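Local coordinates for putative Lipoprotein (Shewanella oneidensis, PDB 3U24) that is of unknown function but binds zinc through a motif like that of metallopeptidases, to whose superfamily its DUF885 family belongs, at residues L405-E409 with A410-H414; R471-C474 with N475-D479; K325-P328 with E329-F333. All blocks are in the same frame, centred on the assembly; numbering follows the deposited sequence.

Contact 1: residues L405-E409 with A410-H414. With ZN (zinc ion), chain F.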
ATOM      1  N   LEU A 405      -9.423 -13.978   4.860  1.00 21.50           N
ATOM      2  CA  LEU A 405      -9.183 -13.075   3.719  1.00 21.57           C
ATOM      3  C   LEU A 405     -10.449 -12.299   3.303  1.00 20.92           C
ATOM      4  O   LEU A 405     -10.386 -11.109   2.970  1.00 20.19           O
ATOM      5  CB  LEU A 405      -8.659 -13.840   2.484  1.00 21.94           C
ATOM      6  CG  LEU A 405      -8.436 -13.041   1.175  1.00 22.50           C
ATOM      7  CD1 LEU A 405      -7.248 -12.090   1.311  1.00 21.99           C
ATOM      8  CD2 LEU A 405      -8.267 -13.945  -0.052  1.00 22.57           C
ATOM      9  N   ASN A 406     -11.575 -12.987   3.284  1.00 20.64           N
ATOM     10  CA  ASN A 406     -12.831 -12.365   2.890  1.00 20.92           C
ATOM     11  C   ASN A 406     -13.350 -11.375   3.962  1.00 20.52           C
ATOM     12  O   ASN A 406     -13.990 -10.393   3.619  1.00 20.66           O
ATOM     13  CB  ASN A 406     -13.877 -13.441   2.545  1.00 21.26           C
ATOM     14  CG  ASN A 406     -13.563 -14.164   1.229  1.00 22.31           C
ATOM     15  OD1 ASN A 406     -12.973 -13.578   0.298  1.00 21.17           O
ATOM     16  ND2 ASN A 406     -13.960 -15.470   1.151  1.00 22.85           N
ATOM     17  N   ILE A 407     -13.039 -11.616   5.234  1.00 19.77           N
ATOM     18  CA  ILE A 407     -13.301 -10.651   6.273  1.00 19.53           C
ATOM     19  C   ILE A 407     -12.469  -9.395   6.028  1.00 19.90           C
ATOM     20  O   ILE A 407     -13.020  -8.275   6.034  1.00 19.47           O
ATOM     21  CB  ILE A 407     -13.039 -11.251   7.664  1.00 19.24           C
ATOM     22  CG1 ILE A 407     -14.123 -12.321   7.975  1.00 19.22           C
ATOM     23  CG2 ILE A 407     -12.961 -10.164   8.726  1.00 18.56           C
ATOM     24  CD1 ILE A 407     -13.899 -13.115   9.256  1.00 19.57           C
ATOM     25  N   HIS A 408     -11.167  -9.586   5.810  1.00 19.95           N
ATOM     26  CA  HIS A 408     -10.210  -8.502   5.634  1.00 20.53           C
ATOM     27  C   HIS A 408     -10.590  -7.672   4.438  1.00 21.34           C
ATOM     28  O   HIS A 408     -10.598  -6.452   4.494  1.00 21.09           O
ATOM     29  CB  HIS A 408      -8.780  -9.056   5.459  1.00 20.10           C
ATOM     30  CG  HIS A 408      -7.705  -8.013   5.187  1.00 19.57           C
ATOM     31  ND1 HIS A 408      -6.777  -7.684   6.092  1.00 19.72           N
ATOM     32  CD2 HIS A 408      -7.435  -7.217   4.056  1.00 19.98           C
ATOM     33  CE1 HIS A 408      -5.939  -6.699   5.570  1.00 19.52           C
ATOM     34  NE2 HIS A 408      -6.334  -6.421   4.342  1.00 18.76           N
ATOM     35  N   GLU A 409     -10.874  -8.330   3.334  1.00 22.59           N
ATOM     36  CA  GLU A 409     -11.061  -7.632   2.057  1.00 24.75           C
ATOM     37  C   GLU A 409     -12.457  -7.101   1.834  1.00 23.93           C
ATOM     38  O   GLU A 409     -12.637  -6.066   1.228  1.00 23.84           O
ATOM     39  CB  GLU A 409     -10.706  -8.569   0.878  1.00 27.35           C
ATOM     40  CG  GLU A 409      -9.235  -8.887   0.797  1.00 29.02           C
ATOM     41  CD  GLU A 409      -8.413  -7.670   0.469  1.00 32.13           C
ATOM     42  OE1 GLU A 409      -8.997  -6.736  -0.121  1.00 36.48           O
ATOM     43  OE2 GLU A 409      -7.201  -7.640   0.786  1.00 35.74           O
ATOM     44  N   ALA A 410     -13.457  -7.782   2.366  1.00 24.90           N
ATOM     45  CA  ALA A 410     -14.834  -7.500   2.006  1.00 25.38           C
ATOM     46  C   ALA A 410     -15.679  -7.091   3.216  1.00 26.06           C
ATOM     47  O   ALA A 410     -16.028  -5.924   3.368  1.00 26.95           O
ATOM     48  CB  ALA A 410     -15.451  -8.703   1.278  1.00 24.18           C
ATOM     49  N   ILE A 411     -16.028  -8.027   4.078  1.00 25.93           N
ATOM     50  CA  ILE A 411     -17.011  -7.712   5.093  1.00 27.13           C
ATOM     51  C   ILE A 411     -16.609  -8.221   6.452  1.00 25.73           C
ATOM     52  O   ILE A 411     -16.419  -9.402   6.608  1.00 26.14           O
ATOM     53  CB  ILE A 411     -18.390  -8.263   4.648  1.00 30.72           C
ATOM     54  CG1 ILE A 411     -19.059  -7.160   3.801  1.00 32.25           C
ATOM     55  CG2 ILE A 411     -19.234  -8.659   5.864  1.00 30.35           C
ATOM     56  CD1 ILE A 411     -19.884  -7.628   2.641  1.00 32.86           C
ATOM     57  N   PRO A 412     -16.439  -7.324   7.444  1.00 24.07           N
ATOM     58  CA  PRO A 412     -16.605  -5.902   7.459  1.00 23.03           C
ATOM     59  C   PRO A 412     -15.286  -5.121   7.289  1.00 22.56           C
ATOM     60  O   PRO A 412     -15.154  -4.005   7.823  1.00 21.07           O
ATOM     61  CB  PRO A 412     -17.169  -5.670   8.839  1.00 23.35           C
ATOM     62  CG  PRO A 412     -16.416  -6.620   9.682  1.00 23.91           C
ATOM     63  CD  PRO A 412     -16.244  -7.844   8.808  1.00 24.35           C
ATOM     64  N   GLY A 413     -14.347  -5.681   6.522  1.00 21.30           N
ATOM     65  CA  GLY A 413     -13.066  -5.011   6.251  1.00 20.96           C
ATOM     66  C   GLY A 413     -13.070  -3.931   5.160  1.00 20.89           C
ATOM     67  O   GLY A 413     -13.886  -2.958   5.192  1.00 20.04           O
ATOM     68  N   HIS A 414     -12.185  -4.087   4.164  1.00 20.46           N
ATOM     69  CA  HIS A 414     -11.982  -2.980   3.207  1.00 20.27           C
ATOM     70  C   HIS A 414     -13.207  -2.478   2.543  1.00 20.52           C
ATOM     71  O   HIS A 414     -13.372  -1.274   2.444  1.00 21.56           O
ATOM     72  CB  HIS A 414     -10.971  -3.320   2.136  1.00 20.12           C
ATOM     73  CG  HIS A 414      -9.578  -3.359   2.631  1.00 20.11           C
ATOM     74  ND1 HIS A 414      -9.090  -2.435   3.487  1.00 20.68           N
ATOM     75  CD2 HIS A 414      -8.553  -4.237   2.374  1.00 19.68           C
ATOM     76  CE1 HIS A 414      -7.820  -2.743   3.765  1.00 19.92           C
ATOM     77  NE2 HIS A 414      -7.487  -3.811   3.035  1.00 19.97           N
TER
HETATM   78 ZN    ZN F 595      -5.703  -4.960   3.338  1.00 22.36          ZN
HETATM   79  O   HOH W   1      -5.323  -5.904   1.459  1.00 27.28           O
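His-414 and His-408 point the same way from consecutive turns of chain, and each delivers its NE2 to one zinc ion. His-414 starts the next helix, behind Gly-413 at the N-cap. Its CB lies 3.3 Å from Glu-409 O, and CG lies near His-408 O. A first torsion of -72°, with CG beside the backbone N, sends the imidazole out alongside the side chains of His-408 and Glu-409. CD2 is flanked by the Glu-409 carboxylate: Glu-409 OE1 sits 3.6 Å from His-414 CD2 at the edge of the ring, near its plane. CE1 lies on the ring's other flank, obliquely near His-408 NE2. At the tip, His-414 NE2 bonds zinc at 2.1 Å, while His-408 NE2 does so at 1.9 Å. The two ring planes stand 88° apart. His-408 ND1, away from the metal, is hydrogen-bonded to Glu-446 OE2, which probably steadies the ring's rotation, and Glu-439 supplies the protein's remaining zinc ligand.

The backbone holds this geometry as the helix unwinds. Asn-406 O takes two hydrogen bonds, from Ala-410 N and Ile-411 N. A cis peptide then precedes Pro-412, whose CD packs 4.0 Å from Ile-407 CG2, and His-414 N returns to His-408 O at 2.9 Å. In this HEAIPGH sequence the histidines are six residues apart, against four in the classical HExxH zinc motif, and the non-helical loop apparently accommodates the longer spacing.

Glu-409 is bent at its second torsion and holds its OE2 4.0 Å from the metal, with a water between. That water binds zinc and donates to Glu-409 OE2 at 2.6 Å. A zinc-bound water hydrogen-bonded to the motif's glutamate is the arrangement of zinc peptidases, consistent with activation of water for hydrolysis, although the protein has no assigned function.

Contact 2: residues R471-C474 with N475-D479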
ATOM      1  N   ARG A 471       2.195 -12.642  10.444  1.00 27.11           N
ATOM      2  CA  ARG A 471       2.681 -11.939   9.238  1.00 30.65           C
ATOM      3  C   ARG A 471       2.801 -10.425   9.514  1.00 28.03           C
ATOM      4  O   ARG A 471       3.790  -9.759   9.171  1.00 25.98           O
ATOM      5  CB  ARG A 471       1.667 -12.161   8.106  1.00 36.71           C
ATOM      6  CG  ARG A 471       2.183 -12.300   6.678  1.00 45.85           C
ATOM      7  CD  ARG A 471       1.075 -12.916   5.780  1.00 53.25           C
ATOM      8  NE  ARG A 471       0.203 -11.908   5.133  1.00 60.02           N
ATOM      9  CZ  ARG A 471      -0.901 -11.327   5.651  1.00 66.00           C
ATOM     10  NH1 ARG A 471      -1.563 -10.418   4.920  1.00 66.08           N
ATOM     11  NH2 ARG A 471      -1.369 -11.613   6.880  1.00 64.33           N
ATOM     12  N   VAL A 472       1.742  -9.891  10.111  1.00 25.15           N
ATOM     13  CA  VAL A 472       1.620  -8.468  10.334  1.00 25.01           C
ATOM     14  C   VAL A 472       2.602  -7.999  11.423  1.00 23.70           C
ATOM     15  O   VAL A 472       3.322  -7.016  11.239  1.00 23.78           O
ATOM     16  CB  VAL A 472       0.141  -8.154  10.658  1.00 26.04           C
ATOM     17  CG1 VAL A 472       0.000  -6.792  11.234  1.00 25.93           C
ATOM     18  CG2 VAL A 472      -0.658  -8.313   9.359  1.00 26.92           C
ATOM     19  N   ILE A 473       2.677  -8.762  12.499  1.00 22.14           N
ATOM     20  CA  ILE A 473       3.603  -8.503  13.595  1.00 22.58           C
ATOM     21  C   ILE A 473       5.065  -8.580  13.086  1.00 22.76           C
ATOM     22  O   ILE A 473       5.858  -7.626  13.280  1.00 20.87           O
ATOM     23  CB  ILE A 473       3.370  -9.493  14.774  1.00 22.47           C
ATOM     24  CG1 ILE A 473       1.918  -9.354  15.327  1.00 22.42           C
ATOM     25  CG2 ILE A 473       4.380  -9.262  15.881  1.00 21.94           C
ATOM     26  CD1 ILE A 473       1.517 -10.452  16.316  1.00 22.72           C
ATOM     27  N   CYS A 474       5.402  -9.686  12.420  1.00 22.76           N
ATOM     28  CA  CYS A 474       6.752  -9.870  11.934  1.00 23.94           C
ATOM     29  C   CYS A 474       7.129  -8.926  10.790  1.00 22.97           C
ATOM     30  O   CYS A 474       8.309  -8.620  10.619  1.00 23.90           O
ATOM     31  CB  CYS A 474       7.044 -11.337  11.598  1.00 26.04           C
ATOM     32  SG  CYS A 474       6.931 -12.438  13.062  1.00 31.31           S
ATOM     33  N   ASN A 475       6.162  -8.410  10.045  1.00 22.17           N
ATOM     34  CA  ASN A 475       6.466  -7.356   9.053  1.00 21.73           C
ATOM     35  C   ASN A 475       7.091  -6.127   9.726  1.00 21.46           C
ATOM     36  O   ASN A 475       7.999  -5.515   9.153  1.00 20.36           O
ATOM     37  CB  ASN A 475       5.217  -6.876   8.299  1.00 22.36           C
ATOM     38  CG  ASN A 475       4.823  -7.780   7.132  1.00 23.76           C
ATOM     39  OD1 ASN A 475       5.559  -8.672   6.697  1.00 23.87           O
ATOM     40  ND2 ASN A 475       3.650  -7.500   6.580  1.00 24.97           N
ATOM     41  N   THR A 476       6.580  -5.769  10.921  1.00 20.66           N
ATOM     42  CA  THR A 476       7.044  -4.637  11.697  1.00 20.87           C
ATOM     43  C   THR A 476       8.418  -4.906  12.278  1.00 21.04           C
ATOM     44  O   THR A 476       9.314  -4.077  12.164  1.00 21.31           O
ATOM     45  CB  THR A 476       6.030  -4.264  12.821  1.00 21.00           C
ATOM     46  OG1 THR A 476       4.883  -3.718  12.202  1.00 22.06           O
ATOM     47  CG2 THR A 476       6.565  -3.235  13.813  1.00 20.15           C
ATOM     48  N   ILE A 477       8.587  -6.059  12.893  1.00 21.37           N
ATOM     49  CA  ILE A 477       9.903  -6.470  13.411  1.00 21.38           C
ATOM     50  C   ILE A 477      10.985  -6.412  12.316  1.00 21.82           C
ATOM     51  O   ILE A 477      12.088  -5.870  12.510  1.00 23.30           O
ATOM     52  CB  ILE A 477       9.815  -7.861  14.051  1.00 21.35           C
ATOM     53  CG1 ILE A 477       8.854  -7.795  15.227  1.00 21.78           C
ATOM     54  CG2 ILE A 477      11.172  -8.374  14.539  1.00 21.72           C
ATOM     55  CD1 ILE A 477       8.623  -9.116  15.906  1.00 22.53           C
ATOM     56  N   LEU A 478      10.654  -6.946  11.165  1.00 21.54           N
ATOM     57  CA  LEU A 478      11.575  -7.046  10.062  1.00 22.15           C
ATOM     58  C   LEU A 478      11.954  -5.668   9.548  1.00 22.09           C
ATOM     59  O   LEU A 478      13.154  -5.331   9.406  1.00 21.49           O
ATOM     60  CB  LEU A 478      10.928  -7.857   8.938  1.00 22.60           C
ATOM     61  CG  LEU A 478      11.682  -7.931   7.600  1.00 24.17           C
ATOM     62  CD1 LEU A 478      12.646  -9.083   7.652  1.00 25.03           C
ATOM     63  CD2 LEU A 478      10.769  -8.161   6.399  1.00 24.55           C
ATOM     64  N   ASP A 479      10.938  -4.848   9.278  1.00 21.97           N
ATOM     65  CA  ASP A 479      11.219  -3.556   8.651  1.00 22.70           C
ATOM     66  C   ASP A 479      12.089  -2.687   9.567  1.00 22.35           C
ATOM     67  O   ASP A 479      13.089  -2.099   9.130  1.00 21.56           O
ATOM     68  CB  ASP A 479       9.953  -2.823   8.240  1.00 23.50           C
ATOM     69  CG  ASP A 479      10.244  -1.629   7.324  1.00 25.44           C
ATOM     70  OD1 ASP A 479      10.561  -1.849   6.116  1.00 27.67           O
ATOM     71  OD2 ASP A 479      10.117  -0.470   7.806  1.00 27.13           O
TER
HETATM   72  O   HOH W   2       3.078  -4.555   9.996  1.00 20.05           O
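Asn-475 turns its side-chain amide back over the carbonyl of Arg-471, one helical turn earlier. Asn-475 CG stands 3.0 Å from Arg-471 O, with CG beside its own backbone N (chi1 -82°). The amide makes no hydrogen bond to this oxygen; the bond comes from the main chain, Asn-475 N to Arg-471 O at 2.9 Å. The polar end is held from outside instead, where Lys-510 donates to Asn-475 OD1, so that the buried amide oxygen has a partner that fixes which way the group faces.

On another side of the helix, Ile-477 lays CG1 against Ile-473 O, and its CD1 lies 4.2 Å from Ile-473 CG2. Between these two faces the helical bonding slackens. Thr-476 N and Val-472 O are 3.5 Å apart, and Thr-476 N makes only a weak bond to Ile-473 O. A water fills the role of go-between: it donates to Val-472 O at 2.8 Å and accepts from Thr-476 OG1 at 3.0 Å. The hydroxyl is beside the backbone N of its residue (chi1 -70°), on the side from which the water can join it to the preceding turn.

A second shell encloses these groups. Val-472, Ile-473 and Thr-476 meet Tyr-525 of helix 523-542, Ile-473 and Ile-477 also reach helix 260-289, and Cys-474, Asn-475 and Leu-478 pack on helix 489-499. At the near end, Arg-471 makes a cation-pi contact with Trp-468, and its side chain comes within about 7 Å of the zinc ion held by His-408 and His-414. This is the interior of a long helix, 459-485, packed between neighbouring helices in a largely helical fold, with one end bordering the zinc site.

Contact 3: residues K325-P328 with E329-F333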
ATOM      1  N   LYS A 325     -20.103 -17.479  -2.286  1.00 30.56           N
ATOM      2  CA  LYS A 325     -20.929 -18.087  -1.241  1.00 33.72           C
ATOM      3  C   LYS A 325     -20.626 -17.466   0.151  1.00 31.62           C
ATOM      4  O   LYS A 325     -21.553 -17.208   0.960  1.00 31.55           O
ATOM      5  CB  LYS A 325     -20.687 -19.603  -1.266  1.00 38.26           C
ATOM      6  CG  LYS A 325     -21.416 -20.447  -0.235  1.00 43.14           C
ATOM      7  CD  LYS A 325     -21.051 -21.927  -0.390  1.00 49.14           C
ATOM      8  CE  LYS A 325     -21.692 -22.787   0.705  1.00 53.87           C
ATOM      9  NZ  LYS A 325     -21.155 -22.457   2.064  1.00 56.79           N
ATOM     10  N   GLN A 326     -19.356 -17.149   0.400  1.00 29.11           N
ATOM     11  CA  GLN A 326     -18.924 -16.685   1.735  1.00 29.16           C
ATOM     12  C   GLN A 326     -19.383 -15.267   2.054  1.00 28.84           C
ATOM     13  O   GLN A 326     -19.747 -14.979   3.191  1.00 28.06           O
ATOM     14  CB  GLN A 326     -17.409 -16.782   1.922  1.00 28.12           C
ATOM     15  CG  GLN A 326     -16.975 -18.189   2.246  1.00 29.55           C
ATOM     16  CD  GLN A 326     -15.510 -18.303   2.572  1.00 29.87           C
ATOM     17  OE1 GLN A 326     -14.836 -17.302   2.865  1.00 31.51           O
ATOM     18  NE2 GLN A 326     -14.995 -19.527   2.518  1.00 29.99           N
ATOM     19  N   ILE A 327     -19.400 -14.398   1.056  1.00 27.34           N
ATOM     20  CA  ILE A 327     -19.701 -13.021   1.338  1.00 29.07           C
ATOM     21  C   ILE A 327     -21.089 -12.858   1.999  1.00 29.93           C
ATOM     22  O   ILE A 327     -21.177 -12.186   3.044  1.00 28.64           O
ATOM     23  CB  ILE A 327     -19.442 -12.126   0.110  1.00 30.80           C
ATOM     24  CG1 ILE A 327     -17.933 -12.075  -0.123  1.00 31.78           C
ATOM     25  CG2 ILE A 327     -19.949 -10.700   0.364  1.00 30.94           C
ATOM     26  CD1 ILE A 327     -17.537 -11.454  -1.432  1.00 33.91           C
ATOM     27  N   PRO A 328     -22.153 -13.490   1.436  1.00 29.24           N
ATOM     28  CA  PRO A 328     -23.433 -13.390   2.123  1.00 30.11           C
ATOM     29  C   PRO A 328     -23.454 -14.059   3.481  1.00 30.01           C
ATOM     30  O   PRO A 328     -24.272 -13.689   4.305  1.00 29.54           O
ATOM     31  CB  PRO A 328     -24.445 -14.066   1.163  1.00 31.05           C
ATOM     32  CG  PRO A 328     -23.745 -14.206  -0.169  1.00 30.78           C
ATOM     33  CD  PRO A 328     -22.322 -13.663  -0.014  1.00 30.11           C
ATOM     34  N   GLU A 329     -22.583 -15.031   3.717  1.00 31.10           N
ATOM     35  CA  GLU A 329     -22.485 -15.635   5.047  1.00 32.37           C
ATOM     36  C   GLU A 329     -21.889 -14.646   6.073  1.00 29.84           C
ATOM     37  O   GLU A 329     -22.296 -14.602   7.225  1.00 28.96           O
ATOM     38  CB  GLU A 329     -21.672 -16.938   5.027  1.00 36.82           C
ATOM     39  CG  GLU A 329     -22.408 -18.140   4.400  1.00 42.83           C
ATOM     40  CD  GLU A 329     -21.516 -19.384   4.168  1.00 47.12           C
ATOM     41  OE1 GLU A 329     -20.250 -19.305   4.253  1.00 49.74           O
ATOM     42  OE2 GLU A 329     -22.096 -20.467   3.882  1.00 53.91           O
ATOM     43  N   LEU A 330     -20.920 -13.866   5.645  1.00 27.01           N
ATOM     44  CA  LEU A 330     -20.325 -12.847   6.504  1.00 26.54           C
ATOM     45  C   LEU A 330     -21.345 -11.727   6.769  1.00 26.47           C
ATOM     46  O   LEU A 330     -21.428 -11.243   7.906  1.00 24.47           O
ATOM     47  CB  LEU A 330     -19.026 -12.266   5.873  1.00 25.84           C
ATOM     48  CG  LEU A 330     -17.860 -13.284   5.663  1.00 25.79           C
ATOM     49  CD1 LEU A 330     -16.740 -12.645   4.875  1.00 24.36           C
ATOM     50  CD2 LEU A 330     -17.336 -13.821   6.998  1.00 25.40           C
ATOM     51  N   ILE A 331     -22.102 -11.331   5.725  1.00 26.74           N
ATOM     52  CA  ILE A 331     -23.150 -10.329   5.852  1.00 27.48           C
ATOM     53  C   ILE A 331     -24.146 -10.779   6.914  1.00 29.48           C
ATOM     54  O   ILE A 331     -24.486 -10.010   7.829  1.00 28.95           O
ATOM     55  CB  ILE A 331     -23.870 -10.044   4.514  1.00 29.04           C
ATOM     56  CG1 ILE A 331     -22.911  -9.346   3.518  1.00 28.63           C
ATOM     57  CG2 ILE A 331     -25.160  -9.176   4.716  1.00 27.83           C
ATOM     58  CD1 ILE A 331     -23.505  -9.224   2.118  1.00 28.08           C
ATOM     59  N   GLU A 332     -24.557 -12.043   6.826  1.00 30.79           N
ATOM     60  CA  GLU A 332     -25.531 -12.590   7.771  1.00 33.65           C
ATOM     61  C   GLU A 332     -24.937 -12.552   9.169  1.00 30.25           C
ATOM     62  O   GLU A 332     -25.581 -12.122  10.111  1.00 29.40           O
ATOM     63  CB  GLU A 332     -25.954 -14.017   7.369  1.00 38.52           C
ATOM     64  CG  GLU A 332     -26.829 -14.747   8.383  1.00 45.17           C
ATOM     65  CD  GLU A 332     -27.057 -16.252   8.096  1.00 51.30           C
ATOM     66  OE1 GLU A 332     -26.195 -16.950   7.474  1.00 57.44           O
ATOM     67  OE2 GLU A 332     -28.117 -16.756   8.543  1.00 58.09           O
ATOM     68  N   PHE A 333     -23.698 -12.979   9.305  1.00 27.33           N
ATOM     69  CA  PHE A 333     -23.094 -12.994  10.615  1.00 26.99           C
ATOM     70  C   PHE A 333     -22.992 -11.562  11.213  1.00 26.28           C
ATOM     71  O   PHE A 333     -23.319 -11.357  12.363  1.00 26.19           O
ATOM     72  CB  PHE A 333     -21.757 -13.728  10.583  1.00 26.02           C
ATOM     73  CG  PHE A 333     -21.059 -13.724  11.890  1.00 26.37           C
ATOM     74  CD1 PHE A 333     -20.289 -12.626  12.269  1.00 25.83           C
ATOM     75  CD2 PHE A 333     -21.196 -14.794  12.774  1.00 27.34           C
ATOM     76  CE1 PHE A 333     -19.674 -12.585  13.503  1.00 25.92           C
ATOM     77  CE2 PHE A 333     -20.555 -14.757  14.015  1.00 27.85           C
ATOM     78  CZ  PHE A 333     -19.792 -13.644  14.375  1.00 26.79           C
TER
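Lys-325 and Glu-329 form a salt bridge one turn apart on the amphipathic helix 319-337, which has a proline kink at Pro-328. The helix has a packed face and an outer face, and the two differ sharply.

On the packed face, Leu-330 has CG beside its backbone N, with that carbon 3.5 Å from Gln-326 O, and the rest of the side chain goes on to meet Asn-406 and Ile-407 of helix 401-409, Ile-411 and Met-449. Gln-326 O also accepts the backbone bond from Leu-330 N at 2.9 Å and a weak one from Glu-329 N. The Gln-326 amide is gripped at both ends: OE1 accepts from Asn-406 ND2 and NE2 donates to Glu-322 OE2. Towards the edge of this face, Ile-331 rests CG1 3.4 Å from Ile-327 O, and its CD1 lies 4.2 Å from Ile-327 CG2.

Around the helix the packing gives way to solvent. Pro-328 is exposed there, and having no N-H it cannot bond to the turn before; the helix recovers at once, with Glu-332 N reaching Pro-328 O at 3.0 Å. Lys-325 and Glu-329 lie on this looser side. The lysine runs extended as far as CE and then bends at its last torsion (-65°), which swings NZ across to the carboxylate. Glu-329 is extended beyond CG and passes near Gln-326, with its carboxylate and the Gln-326 amide almost parallel, 11° apart. The Lys-325 side chain also comes within about 3 Å of a bound zinc ion, separate from the one held by His-408 and His-414. Lys-325 NZ meets Glu-329 OE2 at 2.9 Å on the syn side of the oxygen, 28° out of the carboxylate plane.

In the fold
Contact 1 holds the histidine pair of the zinc site, and the other two contacts lie on different sides of it. Contact 3 backs it directly: their centres are 11 Å apart, Ile-407 CG1 lies 3.7 Å from Leu-330 CD2, and Ile-411 CD1 lies 3.6 Å from Ile-331 CG1, so helix 319-337 packs against the turn that carries the motif. Contact 2 approaches from the metal's side without touching contact 1, their nearest atoms about 6 Å apart, and brings the side chain of Arg-471 to about 6 Å from that of His-408. Contacts 2 and 3 are remote from each other, with centres 30 Å apart.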